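Probable branched-chain-amino-acid aminotransferase (Thermotoga maritima MSB8, PDB 3CSW) probably transfers the amino group of leucine, isoleucine or valine to 2-oxoglutarate, using pyridoxal 5'-phosphate as cofactor. Local coordinates at residues Ala55-Lys58 with His59-Leu63; Leu76-Asp79 with Glu80-Lys83. One frame throughout, in Å; residues are numbered along the deposited sequence.

Contact 1 (Ala55-Lys58 with His59-Leu63); sequences AAYK and HYTRL. With PLP (pyridoxal-5'-phosphate), chain E.
Y57 and T61 meet one turn apart in the first turns of helix 56-68, which in this class-IV aminotransferase delivers an arginine to the cofactor phosphate. The methyl CG2 of T61 lies over one face of the Y57 ring, offset toward the rim, in a CH-pi contact 3.7 Å from the centroid and 19° off the ring normal. Two torsions bring this about: Y57 holds CG anti to its backbone N (chi1 -174°), which sends the ring outward with a lean toward T61, and T61 places CG2 beside its own N. The same T61 rotamer turns OG1 back to the carbonyl of K58, a bond of 3.2 Å that arrives above the carbonyl plane. R62 N comes to K58 O from the same face, so this oxygen is gripped by two donors. A55 is the N-cap residue, and its carbonyl accepts H59 N at 3.0 Å. The H59 ring folds back along the first turn, with CD2 at its edge 3.1 Å from A55 O, while ND1 bonds to E44 on strand 42-49. K58 runs out fully extended to salt bridges with E206 and E280. R62 leaves the helix on the cofactor side; in the conformer described here its chain, bent at chi2 and chi3, carries the guanidinium to the phosphate. E44 also forms a salt bridge with R62 NE, which probably steadies the guanidinium, one carboxylate serving both R62 and H59. T204, T240 and the backbone of I203 also bind the cofactor. In this same conformer of R62, the phosphate oxygen O1P of PLP lies near the guanidinium plane, 2.9 Å from R62 NH2, and accepts a second, weak bond from R62 NH1 at 3.4 Å.

Contact 2 (Leu76-Asp79 with Glu80-Lys83); sequences LSFD and EFTK
S77 is the N-cap of helix 78-89, and its carbonyl accepts F81 N at 2.9 Å while F78 O and D79 O receive T82 N and K83 N in the next i to i+4 steps. Side chains close the helix start in a capping box. S77 OG, held between its own N and carbonyl carbon (chi1 69°), takes the amide of E80 at 3.0 Å. In return E80 sends its carboxylate back to the amide of S77: the bond from S77 N to E80 OE1 is 3.1 Å long and almost straight at 174°, though it meets the oxygen from above the carboxylate plane. The two bonds tie the amides of S77 and E80 at the start of the helix, and the carboxylate would probably gain from the positive end of the helix dipole. L76 CD2 packs against CB of E80, beside the box. Farther along, T82 lays its methyl CG2 over a face of the F78 ring, 3.5 Å from the centroid in a CH-pi contact, the two side chains crossing at about a right angle. T82 OG1 donates to D79 O at 2.8 Å from above the carbonyl plane, and a water bonded to this hydroxyl makes a weak link to D79 OD1. On the exposed side K83 crosses D79 at a slant, CE 3.6 Å from D79 OD2, with K83 NZ 4.0 Å from the same oxygen, beyond salt-bridge range. The F78 and F81 rings touch at F78 CD1 and F81 CD2. Both turn to helix 56-68, F78 meeting the Y57 ring edge-to-face and F81 the ring of Y60, whose hydroxyl probably also bonds to L76 O in the turn leading into helix 78-89.

In the fold
Both contacts are opening turns of consecutive helices, 56-68 and 78-89, with centres 11 Å apart, and they touch each other. Contact 1 is the more buried: its inner side faces strand 42-49 and the cofactor, and its charged groups are engaged in salt bridges or with the phosphate. Contact 2 lies farther out, about 21 Å between its centre and that of the chain, and its acidic and basic residues sit at the surface. The helix starts differ too: A55 has no polar side chain to cap its helix, whereas S77 and E80 form a reciprocal box. Aromatic rings bridge the pair, with F78 CE1 3.4 Å from Y57 CA.

Contact 1 (Ala55-Lys58 with His59-Leu63)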
ATOM      1  N   ALA A  55     -14.358 -11.565 -32.504  1.00 30.75           N
ATOM      2  CA  ALA A  55     -14.477 -10.378 -31.669  1.00 30.21           C
ATOM      3  C   ALA A  55     -13.638  -9.236 -32.194  1.00 29.63           C
ATOM      4  O   ALA A  55     -13.070  -8.490 -31.404  1.00 28.65           O
ATOM      5  CB  ALA A  55     -14.134 -10.688 -30.189  1.00 27.69           C
ATOM      6  N   ALA A  56     -13.634  -9.053 -33.520  1.00 29.24           N
ATOM      7  CA  ALA A  56     -12.782  -8.060 -34.157  1.00 29.77           C
ATOM      8  C   ALA A  56     -13.069  -6.635 -33.669  1.00 31.05           C
ATOM      9  O   ALA A  56     -12.143  -5.889 -33.333  1.00 32.83           O
ATOM     10  CB  ALA A  56     -12.863  -8.158 -35.665  1.00 26.48           C
ATOM     11  N   TYR A  57     -14.344  -6.271 -33.590  1.00 30.92           N
ATOM     12  CA  TYR A  57     -14.737  -4.946 -33.122  1.00 30.67           C
ATOM     13  C   TYR A  57     -14.347  -4.724 -31.651  1.00 29.48           C
ATOM     14  O   TYR A  57     -13.846  -3.674 -31.301  1.00 29.61           O
ATOM     15  CB  TYR A  57     -16.251  -4.703 -33.324  1.00 32.26           C
ATOM     16  CG  TYR A  57     -16.627  -3.285 -32.976  1.00 33.33           C
ATOM     17  CD1 TYR A  57     -16.165  -2.224 -33.751  1.00 36.76           C
ATOM     18  CD2 TYR A  57     -17.393  -2.997 -31.850  1.00 36.07           C
ATOM     19  CE1 TYR A  57     -16.458  -0.916 -33.421  1.00 35.90           C
ATOM     20  CE2 TYR A  57     -17.690  -1.691 -31.510  1.00 37.83           C
ATOM     21  CZ  TYR A  57     -17.224  -0.652 -32.299  1.00 37.35           C
ATOM     22  OH  TYR A  57     -17.519   0.653 -31.968  1.00 39.71           O
ATOM     23  N   LYS A  58     -14.574  -5.723 -30.806  1.00 29.47           N
ATOM     24  CA  LYS A  58     -14.214  -5.644 -29.397  1.00 30.50           C
ATOM     25  C   LYS A  58     -12.720  -5.418 -29.200  1.00 31.08           C
ATOM     26  O   LYS A  58     -12.320  -4.613 -28.360  1.00 33.06           O
ATOM     27  CB  LYS A  58     -14.657  -6.910 -28.656  1.00 29.72           C
ATOM     28  CG  LYS A  58     -16.168  -7.003 -28.535  1.00 32.51           C
ATOM     29  CD  LYS A  58     -16.635  -8.222 -27.783  1.00 29.61           C
ATOM     30  CE  LYS A  58     -18.134  -8.125 -27.510  1.00 32.39           C
ATOM     31  NZ  LYS A  58     -18.585  -9.415 -26.874  1.00 40.14           N
ATOM     32  N   HIS A  59     -11.907  -6.130 -29.975  1.00 31.47           N
ATOM     33  CA  HIS A  59     -10.456  -5.965 -29.929  1.00 31.25           C
ATOM     34  C   HIS A  59     -10.010  -4.615 -30.475  1.00 32.38           C
ATOM     35  O   HIS A  59      -9.104  -4.011 -29.937  1.00 35.42           O
ATOM     36  CB  HIS A  59      -9.770  -7.095 -30.682  1.00 31.43           C
ATOM     37  CG  HIS A  59      -9.720  -8.375 -29.916  1.00 29.85           C
ATOM     38  ND1 HIS A  59      -8.846  -8.570 -28.871  1.00 33.69           N
ATOM     39  CD2 HIS A  59     -10.438  -9.516 -30.022  1.00 30.31           C
ATOM     40  CE1 HIS A  59      -9.026  -9.780 -28.372  1.00 31.41           C
ATOM     41  NE2 HIS A  59      -9.972 -10.381 -29.064  1.00 26.83           N
ATOM     42  N   TYR A  60     -10.642  -4.148 -31.542  1.00 33.85           N
ATOM     43  CA  TYR A  60     -10.364  -2.822 -32.097  1.00 33.56           C
ATOM     44  C   TYR A  60     -10.610  -1.703 -31.075  1.00 34.36           C
ATOM     45  O   TYR A  60      -9.815  -0.777 -30.953  1.00 34.22           O
ATOM     46  CB  TYR A  60     -11.229  -2.572 -33.339  1.00 32.80           C
ATOM     47  CG  TYR A  60     -10.934  -1.254 -34.025  1.00 34.11           C
ATOM     48  CD1 TYR A  60      -9.841  -1.117 -34.881  1.00 32.74           C
ATOM     49  CD2 TYR A  60     -11.725  -0.140 -33.790  1.00 35.15           C
ATOM     50  CE1 TYR A  60      -9.552   0.102 -35.492  1.00 31.51           C
ATOM     51  CE2 TYR A  60     -11.450   1.090 -34.392  1.00 32.83           C
ATOM     52  CZ  TYR A  60     -10.369   1.209 -35.242  1.00 36.67           C
ATOM     53  OH  TYR A  60     -10.125   2.438 -35.846  1.00 37.99           O
ATOM     54  N   THR A  61     -11.717  -1.772 -30.349  1.00 35.64           N
ATOM     55  CA  THR A  61     -12.023  -0.711 -29.374  1.00 35.87           C
ATOM     56  C   THR A  61     -11.065  -0.757 -28.175  1.00 35.82           C
ATOM     57  O   THR A  61     -10.749   0.291 -27.617  1.00 36.91           O
ATOM     58  CB  THR A  61     -13.519  -0.710 -28.939  1.00 36.54           C
ATOM     59  OG1 THR A  61     -13.776  -1.820 -28.083  1.00 39.20           O
ATOM     60  CG2 THR A  61     -14.435  -0.792 -30.179  1.00 32.85           C
ATOM     61  N   ARG A  62     -10.605  -1.946 -27.783  1.00 35.84           N
ATOM     62  CA  ARG A  62      -9.617  -2.089 -26.700  0.50 37.36           C
ATOM     63  C   ARG A  62      -8.290  -1.505 -27.147  1.00 37.02           C
ATOM     64  O   ARG A  62      -7.584  -0.882 -26.360  1.00 38.09           O
ATOM     65  CB  ARG A  62      -9.368  -3.552 -26.297  0.50 37.18           C
ATOM     66  CG  ARG A  62      -9.998  -4.022 -24.988  0.50 39.36           C
ATOM     67  CD  ARG A  62      -9.002  -4.875 -24.169  0.50 37.53           C
ATOM     68  NE  ARG A  62      -8.516  -6.048 -24.900  0.50 37.14           N
ATOM     69  CZ  ARG A  62      -8.490  -7.296 -24.435  0.50 33.78           C
ATOM     70  NH1 ARG A  62      -8.908  -7.588 -23.216  0.50 35.26           N
ATOM     71  NH2 ARG A  62      -8.023  -8.263 -25.203  0.50 29.03           N
ATOM     72  N   LEU A  63      -7.947  -1.743 -28.415  1.00 38.12           N
ATOM     73  CA  LEU A  63      -6.716  -1.208 -28.998  1.00 37.28           C
ATOM     74  C   LEU A  63      -6.783   0.320 -28.942  1.00 39.31           C
ATOM     75  O   LEU A  63      -5.845   0.969 -28.483  1.00 37.18           O
ATOM     76  CB  LEU A  63      -6.509  -1.712 -30.437  1.00 35.73           C
ATOM     77  CG  LEU A  63      -5.163  -1.443 -31.141  1.00 37.83           C
ATOM     78  CD1 LEU A  63      -3.967  -2.175 -30.482  1.00 32.71           C
ATOM     79  CD2 LEU A  63      -5.235  -1.835 -32.611  1.00 34.46           C
TER
HETATM   80  N1  PLP E 300      -4.968 -10.877 -18.669  1.00 37.69           N
HETATM   81  C2  PLP E 300      -3.797 -10.449 -19.285  1.00 44.18           C
HETATM   82  C2A PLP E 300      -2.726  -9.867 -18.415  1.00 37.75           C
HETATM   83  C3  PLP E 300      -3.648 -10.576 -20.684  1.00 50.38           C
HETATM   84  O3  PLP E 300      -2.467 -10.238 -21.303  1.00 51.69           O
HETATM   85  C4  PLP E 300      -4.699 -11.137 -21.449  1.00 53.30           C
HETATM   86  C4A PLP E 300      -4.542 -11.342 -22.931  1.00 53.47           C
HETATM   87  O4A PLP E 300      -3.952 -12.351 -23.361  1.00 64.86           O
HETATM   88  C5  PLP E 300      -5.870 -11.568 -20.802  1.00 43.80           C
HETATM   89  C6  PLP E 300      -5.992 -11.422 -19.419  1.00 36.73           C
HETATM   90  C5A PLP E 300      -6.922 -12.375 -21.529  1.00 42.16           C
HETATM   91  O4P PLP E 300      -7.795 -11.514 -22.246  1.00 44.26           O
HETATM   92  P   PLP E 300      -8.621 -12.003 -23.565  1.00 42.88           P
HETATM   93  O1P PLP E 300      -9.223 -10.778 -24.282  1.00 40.80           O
HETATM   94  O2P PLP E 300      -9.726 -12.929 -23.144  1.00 35.11           O
HETATM   95  O3P PLP E 300      -7.604 -12.724 -24.440  1.00 42.59           O

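Contact 2 (Leu76-Asp79 with Glu80-Lys83)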
ATOM      1  N   LEU A  76      -5.507   3.116 -38.361  1.00 58.10           N
ATOM      2  CA  LEU A  76      -6.450   2.271 -39.098  1.00 53.27           C
ATOM      3  C   LEU A  76      -7.910   2.493 -38.712  1.00 47.23           C
ATOM      4  O   LEU A  76      -8.238   2.699 -37.541  1.00 46.29           O
ATOM      5  CB  LEU A  76      -6.120   0.778 -38.887  1.00 53.69           C
ATOM      6  CG  LEU A  76      -5.228   0.116 -39.942  1.00 56.59           C
ATOM      7  CD1 LEU A  76      -5.058  -1.357 -39.645  1.00 57.14           C
ATOM      8  CD2 LEU A  76      -5.784   0.298 -41.332  1.00 56.13           C
ATOM      9  N   SER A  77      -8.788   2.422 -39.702  1.00 42.77           N
ATOM     10  CA  SER A  77     -10.221   2.425 -39.438  1.00 39.36           C
ATOM     11  C   SER A  77     -10.611   0.992 -39.067  1.00 36.98           C
ATOM     12  O   SER A  77      -9.841   0.046 -39.287  1.00 33.86           O
ATOM     13  CB  SER A  77     -11.007   2.913 -40.654  1.00 37.95           C
ATOM     14  OG  SER A  77     -10.952   1.972 -41.717  1.00 41.04           O
ATOM     15  N   PHE A  78     -11.790   0.825 -38.477  1.00 35.82           N
ATOM     16  CA  PHE A  78     -12.262  -0.513 -38.173  1.00 33.40           C
ATOM     17  C   PHE A  78     -12.426  -1.300 -39.462  1.00 35.30           C
ATOM     18  O   PHE A  78     -12.091  -2.488 -39.547  1.00 37.47           O
ATOM     19  CB  PHE A  78     -13.589  -0.478 -37.442  1.00 32.59           C
ATOM     20  CG  PHE A  78     -14.142  -1.841 -37.178  1.00 32.58           C
ATOM     21  CD1 PHE A  78     -13.359  -2.805 -36.535  1.00 29.03           C
ATOM     22  CD2 PHE A  78     -15.414  -2.182 -37.591  1.00 30.37           C
ATOM     23  CE1 PHE A  78     -13.834  -4.064 -36.318  1.00 33.61           C
ATOM     24  CE2 PHE A  78     -15.917  -3.455 -37.354  1.00 31.80           C
ATOM     25  CZ  PHE A  78     -15.138  -4.392 -36.723  1.00 30.40           C
ATOM     26  N   ASP A  79     -12.944  -0.616 -40.470  1.00 37.61           N
ATOM     27  CA  ASP A  79     -13.200  -1.207 -41.772  1.00 37.57           C
ATOM     28  C   ASP A  79     -11.906  -1.741 -42.394  1.00 38.42           C
ATOM     29  O   ASP A  79     -11.889  -2.848 -42.938  1.00 39.86           O
ATOM     30  CB  ASP A  79     -13.850  -0.153 -42.670  1.00 38.65           C
ATOM     31  CG  ASP A  79     -14.333  -0.716 -43.988  1.00 39.99           C
ATOM     32  OD1 ASP A  79     -14.978  -1.797 -43.991  1.00 40.41           O
ATOM     33  OD2 ASP A  79     -14.078  -0.055 -45.020  1.00 45.58           O
ATOM     34  N   GLU A  80     -10.826  -0.967 -42.297  1.00 37.90           N
ATOM     35  CA  GLU A  80      -9.518  -1.389 -42.817  1.00 39.44           C
ATOM     36  C   GLU A  80      -8.897  -2.514 -41.986  1.00 37.06           C
ATOM     37  O   GLU A  80      -8.292  -3.441 -42.531  1.00 36.00           O
ATOM     38  CB  GLU A  80      -8.566  -0.198 -42.860  1.00 40.06           C
ATOM     39  CG  GLU A  80      -8.963   0.846 -43.900  1.00 43.94           C
ATOM     40  CD  GLU A  80      -8.250   2.189 -43.725  1.00 45.59           C
ATOM     41  OE1 GLU A  80      -7.704   2.459 -42.625  1.00 48.40           O
ATOM     42  OE2 GLU A  80      -8.252   2.982 -44.703  1.00 57.27           O
ATOM     43  N   PHE A  81      -9.039  -2.389 -40.666  1.00 37.42           N
ATOM     44  CA  PHE A  81      -8.616  -3.401 -39.681  1.00 35.57           C
ATOM     45  C   PHE A  81      -9.226  -4.748 -40.078  1.00 34.95           C
ATOM     46  O   PHE A  81      -8.497  -5.729 -40.255  1.00 35.20           O
ATOM     47  CB  PHE A  81      -9.087  -2.937 -38.294  1.00 35.11           C
ATOM     48  CG  PHE A  81      -8.744  -3.860 -37.138  1.00 35.89           C
ATOM     49  CD1 PHE A  81      -7.443  -3.984 -36.686  1.00 35.13           C
ATOM     50  CD2 PHE A  81      -9.755  -4.522 -36.435  1.00 32.64           C
ATOM     51  CE1 PHE A  81      -7.141  -4.792 -35.597  1.00 36.94           C
ATOM     52  CE2 PHE A  81      -9.460  -5.323 -35.350  1.00 34.64           C
ATOM     53  CZ  PHE A  81      -8.158  -5.459 -34.924  1.00 34.45           C
ATOM     54  N   THR A  82     -10.546  -4.775 -40.269  1.00 33.32           N
ATOM     55  CA  THR A  82     -11.231  -6.013 -40.626  1.00 33.83           C
ATOM     56  C   THR A  82     -10.759  -6.525 -41.988  1.00 34.45           C
ATOM     57  O   THR A  82     -10.660  -7.736 -42.207  1.00 34.68           O
ATOM     58  CB  THR A  82     -12.777  -5.868 -40.641  1.00 33.69           C
ATOM     59  OG1 THR A  82     -13.199  -5.007 -41.711  1.00 37.71           O
ATOM     60  CG2 THR A  82     -13.265  -5.310 -39.346  1.00 32.30           C
ATOM     61  N   LYS A  83     -10.445  -5.607 -42.899  1.00 34.42           N
ATOM     62  CA  LYS A  83     -10.004  -5.998 -44.236  1.00 35.06           C
ATOM     63  C   LYS A  83      -8.673  -6.740 -44.199  1.00 34.14           C
ATOM     64  O   LYS A  83      -8.538  -7.785 -44.838  1.00 33.11           O
ATOM     65  CB  LYS A  83      -9.939  -4.783 -45.175  1.00 36.90           C
ATOM     66  CG  LYS A  83     -11.326  -4.297 -45.628  1.00 37.07           C
ATOM     67  CD  LYS A  83     -11.261  -3.098 -46.617  1.00 37.95           C
ATOM     68  CE  LYS A  83     -12.683  -2.659 -47.065  1.00 39.96           C
ATOM     69  NZ  LYS A  83     -12.719  -1.885 -48.347  1.00 42.36           N
TER
HETATM   70  O   HOH W   1     -16.077  -3.536 -41.391  1.00 61.61           O